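Local coordinates for competence damage-inducible protein A (Klebsiella pneumoniae subsp. pneumoniae MGH 78578, PDB 5V01) that is of unknown function but belongs to the CinA family, whose relatives include enzymes that deamidate nicotinamide mononucleotide, at residues Gly30-Leu44 against Ile99-Gly113. Sequence-based numbering, arbitrary orientation.
Sequences GWRLTTAESCTGGNL and ILALAGADIAIAVSG
Thr34 and Ala36 each use both N and O to bond to strand 107-113, making strand 33-37 and its neighbour a parallel pair inside a five-stranded mixed sheet, with 107-113 its middle strand and helices packed on it, in the CinA fold. The ladder begins at Arg32, whose O takes two donors: Asp106 N at 2.9 Å, tilted from the carbonyl plane, and Ile107 N within it. Arg32 N is also taken, by the anti lone pair of Asp106 OD2 at 2.9 Å, while Asp106 OD1 turns to a salt bridge with Arg136. Thr34 N then gives to Ile107 O, Ile109 N to Thr34 O, and Ala36 N to Ile109 O at 2.9 Å and 160°; Val111 N closes on Ala36 O. On one face Thr34 sits against helix 89-103: its OG1, anti to the backbone N (chi1 -171°), passes Ile99 CG1 and Ala103 CB, both at 3.3 Å, and finds its polar partner in Thr60 O. On the other, Leu33 CD1 packs 3.7 Å from Ile107 CG2, under helix 150-169. The strands part at Ser38, where Ser38 N makes only a weak hydrogen bond to Val111 O, 3.4 Å. Water 1 fills in, accepting from Ser38 N and Thr40 N and donating to Val111 O. Beyond it, water 2 joins Ser38 OG to Ser112 OG, and these hydroxyls also reach Lys70 and Ala86 O respectively. Glu37 OE1 gathers the turn, taking Thr40 OG1 by its anti lone pair and Leu44 N from above the carboxylate plane. Gly113 N gives its hydrogen to water 3, with Cys39 SG 3.3 Å from that same nitrogen.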
loop_
_atom_site.group_PDB
_atom_site.type_symbol
_atom_site.label_atom_id
_atom_site.label_comp_id
_atom_site.label_asym_id
_atom_site.label_seq_id
_atom_site.Cartn_x
_atom_site.Cartn_y
_atom_site.Cartn_z
ATOM N N GLY A 30 -3.566 -22.860 0.361
ATOM C CA GLY A 30 -2.771 -22.466 1.507
ATOM C C GLY A 30 -1.627 -21.579 1.084
ATOM O O GLY A 30 -0.568 -21.614 1.700
ATOM N N TRP A 31 -1.849 -20.767 0.040
ATOM C CA TRP A 31 -0.818 -19.834 -0.454
ATOM C C TRP A 31 -1.074 -18.416 0.013
ATOM O O TRP A 31 -2.214 -18.004 0.204
ATOM C CB TRP A 31 -0.734 -19.852 -1.975
ATOM C CG TRP A 31 -0.276 -21.165 -2.572
ATOM C CD1 TRP A 31 0.288 -22.202 -1.927
ATOM C CD2 TRP A 31 -0.358 -21.540 -3.953
ATOM N NE1 TRP A 31 0.559 -23.223 -2.815
ATOM C CE2 TRP A 31 0.181 -22.829 -4.069
ATOM C CE3 TRP A 31 -0.824 -20.899 -5.103
ATOM C CZ2 TRP A 31 0.252 -23.505 -5.287
ATOM C CZ3 TRP A 31 -0.749 -21.564 -6.314
ATOM C CH2 TRP A 31 -0.210 -22.851 -6.396
ATOM N N ARG A 32 0.016 -17.669 0.157
ATOM C CA ARG A 32 -0.033 -16.288 0.590
ATOM C C ARG A 32 0.596 -15.400 -0.465
ATOM O O ARG A 32 1.600 -15.755 -1.093
ATOM C CB ARG A 32 0.665 -16.117 1.939
ATOM C CG ARG A 32 -0.014 -16.937 3.010
ATOM C CD ARG A 32 0.519 -16.639 4.391
ATOM N NE ARG A 32 0.057 -15.345 4.882
ATOM C CZ ARG A 32 -1.164 -15.086 5.357
ATOM N NH1 ARG A 32 -2.110 -16.031 5.426
ATOM N NH2 ARG A 32 -1.445 -13.860 5.793
ATOM N N LEU A 33 -0.025 -14.249 -0.645
ATOM C CA LEU A 33 0.315 -13.257 -1.656
ATOM C C LEU A 33 0.899 -12.020 -0.973
ATOM O O LEU A 33 0.465 -11.653 0.120
ATOM C CB LEU A 33 -0.984 -12.868 -2.368
ATOM C CG LEU A 33 -0.944 -11.760 -3.410
ATOM C CD1 LEU A 33 -0.088 -12.136 -4.624
ATOM C CD2 LEU A 33 -2.376 -11.439 -3.840
ATOM N N THR A 34 1.810 -11.337 -1.663
ATOM C CA THR A 34 2.362 -10.042 -1.229
ATOM C C THR A 34 2.499 -9.157 -2.466
ATOM O O THR A 34 2.519 -9.649 -3.603
ATOM C CB THR A 34 3.695 -10.223 -0.516
ATOM O OG1 THR A 34 4.096 -9.004 0.058
ATOM C CG2 THR A 34 4.779 -10.701 -1.423
ATOM N N THR A 35 2.554 -7.849 -2.241
ATOM C CA THR A 35 2.563 -6.882 -3.335
ATOM C C THR A 35 3.562 -5.769 -3.134
ATOM O O THR A 35 3.779 -5.303 -2.003
ATOM C CB THR A 35 1.175 -6.250 -3.552
ATOM O OG1 THR A 35 0.730 -5.581 -2.368
ATOM C CG2 THR A 35 0.167 -7.265 -3.998
ATOM N N ALA A 36 4.119 -5.301 -4.250
ATOM C CA ALA A 36 4.995 -4.124 -4.275
ATOM C C ALA A 36 4.533 -3.228 -5.414
ATOM O O ALA A 36 4.434 -3.665 -6.555
ATOM C CB ALA A 36 6.459 -4.513 -4.467
ATOM N N GLU A 37 4.246 -1.971 -5.097
ATOM C CA GLU A 37 3.675 -1.026 -6.044
ATOM C C GLU A 37 4.474 0.248 -6.093
ATOM O O GLU A 37 5.144 0.621 -5.132
ATOM C CB GLU A 37 2.259 -0.656 -5.564
ATOM C CG GLU A 37 1.275 -1.801 -5.564
ATOM C CD GLU A 37 -0.074 -1.365 -5.011
ATOM O OE1 GLU A 37 -0.792 -0.597 -5.700
ATOM O OE2 GLU A 37 -0.415 -1.823 -3.909
ATOM N N SER A 38 4.358 0.932 -7.214
ATOM C CA SER A 38 4.895 2.267 -7.376
ATOM C C SER A 38 3.747 3.163 -7.875
ATOM O O SER A 38 2.979 3.675 -7.063
ATOM C CB SER A 38 6.130 2.199 -8.267
ATOM O OG SER A 38 6.742 3.461 -8.415
ATOM N N CYS A 39 3.558 3.262 -9.190
ATOM C CA CYS A 39 2.533 4.126 -9.778
ATOM C C CYS A 39 1.110 3.822 -9.315
ATOM O O CYS A 39 0.288 4.735 -9.222
ATOM C CB CYS A 39 2.572 4.091 -11.314
ATOM S SG CYS A 39 2.207 2.494 -12.081
ATOM N N THR A 40 0.806 2.553 -9.027
ATOM C CA THR A 40 -0.541 2.211 -8.587
ATOM C C THR A 40 -0.827 2.616 -7.127
ATOM O O THR A 40 -1.972 2.527 -6.683
ATOM C CB THR A 40 -0.906 0.722 -8.839
ATOM O OG1 THR A 40 0.020 -0.143 -8.193
ATOM C CG2 THR A 40 -0.976 0.393 -10.325
ATOM N N GLY A 41 0.217 3.014 -6.391
ATOM C CA GLY A 41 0.019 3.840 -5.200
ATOM C C GLY A 41 -0.497 3.167 -3.946
ATOM O O GLY A 41 -0.755 3.865 -2.969
ATOM N N GLY A 42 -0.659 1.838 -3.965
ATOM C CA GLY A 42 -1.335 1.144 -2.873
ATOM C C GLY A 42 -2.735 0.677 -3.218
ATOM O O GLY A 42 -3.362 0.005 -2.414
ATOM N N ASN A 43 -3.221 1.017 -4.421
ATOM C CA ASN A 43 -4.559 0.559 -4.832
ATOM C C ASN A 43 -4.651 -0.947 -5.037
ATOM O O ASN A 43 -5.719 -1.537 -4.883
ATOM C CB ASN A 43 -5.011 1.305 -6.080
ATOM C CG ASN A 43 -5.367 2.729 -5.792
ATOM O OD1 ASN A 43 -6.337 2.977 -5.103
ATOM N ND2 ASN A 43 -4.552 3.669 -6.266
ATOM N N LEU A 44 -3.528 -1.595 -5.378
ATOM C CA LEU A 44 -3.556 -3.070 -5.462
ATOM C C LEU A 44 -3.710 -3.718 -4.088
ATOM O O LEU A 44 -4.599 -4.562 -3.865
ATOM C CB LEU A 44 -2.325 -3.592 -6.201
ATOM C CG LEU A 44 -2.258 -5.111 -6.367
ATOM C CD1 LEU A 44 -3.454 -5.727 -7.110
ATOM C CD2 LEU A 44 -0.979 -5.530 -7.057
ATOM N N ILE A 99 10.124 -8.150 -2.382
ATOM C CA ILE A 99 8.916 -8.267 -1.544
ATOM C C ILE A 99 8.578 -9.704 -1.195
ATOM O O ILE A 99 8.134 -9.988 -0.073
ATOM C CB ILE A 99 7.743 -7.484 -2.164
ATOM C CG1 ILE A 99 6.613 -7.261 -1.138
ATOM C CG2 ILE A 99 7.177 -8.157 -3.406
ATOM C CD1 ILE A 99 6.995 -6.571 0.149
ATOM N N LEU A 100 8.855 -10.641 -2.113
ATOM C CA LEU A 100 8.642 -12.056 -1.790
ATOM C C LEU A 100 9.478 -12.424 -0.558
ATOM O O LEU A 100 8.968 -13.076 0.355
ATOM C CB LEU A 100 9.016 -12.952 -2.973
ATOM C CG LEU A 100 8.595 -14.408 -2.882
ATOM C CD1 LEU A 100 7.128 -14.556 -3.225
ATOM C CD2 LEU A 100 9.444 -15.261 -3.823
ATOM N N ALA A 101 10.753 -12.000 -0.545
ATOM C CA ALA A 101 11.670 -12.281 0.562
ATOM C C ALA A 101 11.217 -11.596 1.856
ATOM O O ALA A 101 11.200 -12.231 2.910
ATOM C CB ALA A 101 13.083 -11.859 0.205
ATOM N N LEU A 102 10.870 -10.310 1.786
ATOM C CA LEU A 102 10.451 -9.584 2.973
ATOM C C LEU A 102 9.218 -10.213 3.611
ATOM O O LEU A 102 9.173 -10.395 4.835
ATOM C CB LEU A 102 10.199 -8.127 2.615
ATOM C CG LEU A 102 9.707 -7.192 3.734
ATOM C CD1 LEU A 102 10.708 -7.084 4.885
ATOM C CD2 LEU A 102 9.429 -5.786 3.222
ATOM N N ALA A 103 8.208 -10.516 2.793
ATOM C CA ALA A 103 6.936 -11.067 3.289
ATOM C C ALA A 103 6.957 -12.569 3.604
ATOM O O ALA A 103 6.078 -13.059 4.289
ATOM C CB ALA A 103 5.821 -10.757 2.304
ATOM N N GLY A 104 7.933 -13.309 3.074
ATOM C CA GLY A 104 7.945 -14.772 3.228
ATOM C C GLY A 104 6.762 -15.439 2.544
ATOM O O GLY A 104 6.303 -16.502 2.960
ATOM N N ALA A 105 6.283 -14.796 1.485
ATOM C CA ALA A 105 5.073 -15.199 0.796
ATOM C C ALA A 105 5.380 -16.248 -0.274
ATOM O O ALA A 105 6.529 -16.527 -0.591
ATOM C CB ALA A 105 4.430 -13.977 0.159
ATOM N N ASP A 106 4.319 -16.832 -0.811
ATOM C CA ASP A 106 4.428 -17.770 -1.928
ATOM C C ASP A 106 4.403 -17.073 -3.294
ATOM O O ASP A 106 5.036 -17.544 -4.259
ATOM C CB ASP A 106 3.281 -18.772 -1.858
ATOM C CG ASP A 106 3.263 -19.529 -0.558
ATOM O OD1 ASP A 106 4.103 -20.432 -0.434
ATOM O OD2 ASP A 106 2.404 -19.245 0.319
ATOM N N ILE A 107 3.626 -15.992 -3.386
ATOM C CA ILE A 107 3.444 -15.255 -4.625
ATOM C C ILE A 107 3.631 -13.774 -4.365
ATOM O O ILE A 107 3.091 -13.250 -3.392
ATOM C CB ILE A 107 2.050 -15.490 -5.245
ATOM C CG1 ILE A 107 1.862 -16.986 -5.570
ATOM C CG2 ILE A 107 1.850 -14.636 -6.495
ATOM C CD1 ILE A 107 0.425 -17.433 -5.629
ATOM N N ALA A 108 4.380 -13.111 -5.241
ATOM C CA ALA A 108 4.577 -11.656 -5.194
ATOM C C ALA A 108 4.164 -11.060 -6.535
ATOM O O ALA A 108 4.485 -11.595 -7.595
ATOM C CB ALA A 108 6.037 -11.303 -4.883
ATOM N N ILE A 109 3.434 -9.963 -6.478
ATOM C CA ILE A 109 3.178 -9.122 -7.646
ATOM C C ILE A 109 3.901 -7.816 -7.460
ATOM O O ILE A 109 3.777 -7.193 -6.394
ATOM C CB ILE A 109 1.689 -8.870 -7.872
ATOM C CG1 ILE A 109 0.958 -10.196 -8.063
ATOM C CG2 ILE A 109 1.498 -7.940 -9.046
ATOM C CD1 ILE A 109 -0.536 -10.091 -8.160
ATOM N N ALA A 110 4.646 -7.411 -8.491
ATOM C CA ALA A 110 5.192 -6.056 -8.576
ATOM C C ALA A 110 4.638 -5.358 -9.798
ATOM O O ALA A 110 4.496 -5.977 -10.835
ATOM C CB ALA A 110 6.714 -6.065 -8.608
ATOM N N VAL A 111 4.371 -4.069 -9.659
ATOM C CA VAL A 111 3.811 -3.238 -10.721
ATOM C C VAL A 111 4.597 -1.929 -10.726
ATOM O O VAL A 111 4.726 -1.291 -9.705
ATOM C CB VAL A 111 2.318 -2.953 -10.496
ATOM C CG1 VAL A 111 1.746 -2.177 -11.666
ATOM C CG2 VAL A 111 1.537 -4.234 -10.275
ATOM N N SER A 112 5.092 -1.534 -11.886
ATOM C CA SER A 112 5.811 -0.270 -12.041
ATOM C C SER A 112 5.530 0.308 -13.405
ATOM O O SER A 112 5.753 -0.372 -14.408
ATOM C CB SER A 112 7.302 -0.489 -11.845
ATOM O OG SER A 112 7.998 0.740 -11.856
ATOM N N GLY A 113 5.074 1.553 -13.458
ATOM C CA GLY A 113 4.696 2.173 -14.710
ATOM C C GLY A 113 4.664 3.679 -14.645
ATOM O O GLY A 113 5.027 4.293 -13.634
HETATM O O HOH W 1 2.461 0.178 -9.138
HETATM O O HOH W 2 8.074 3.020 -10.831
HETATM O O HOH W 3 5.849 3.215 -11.188
#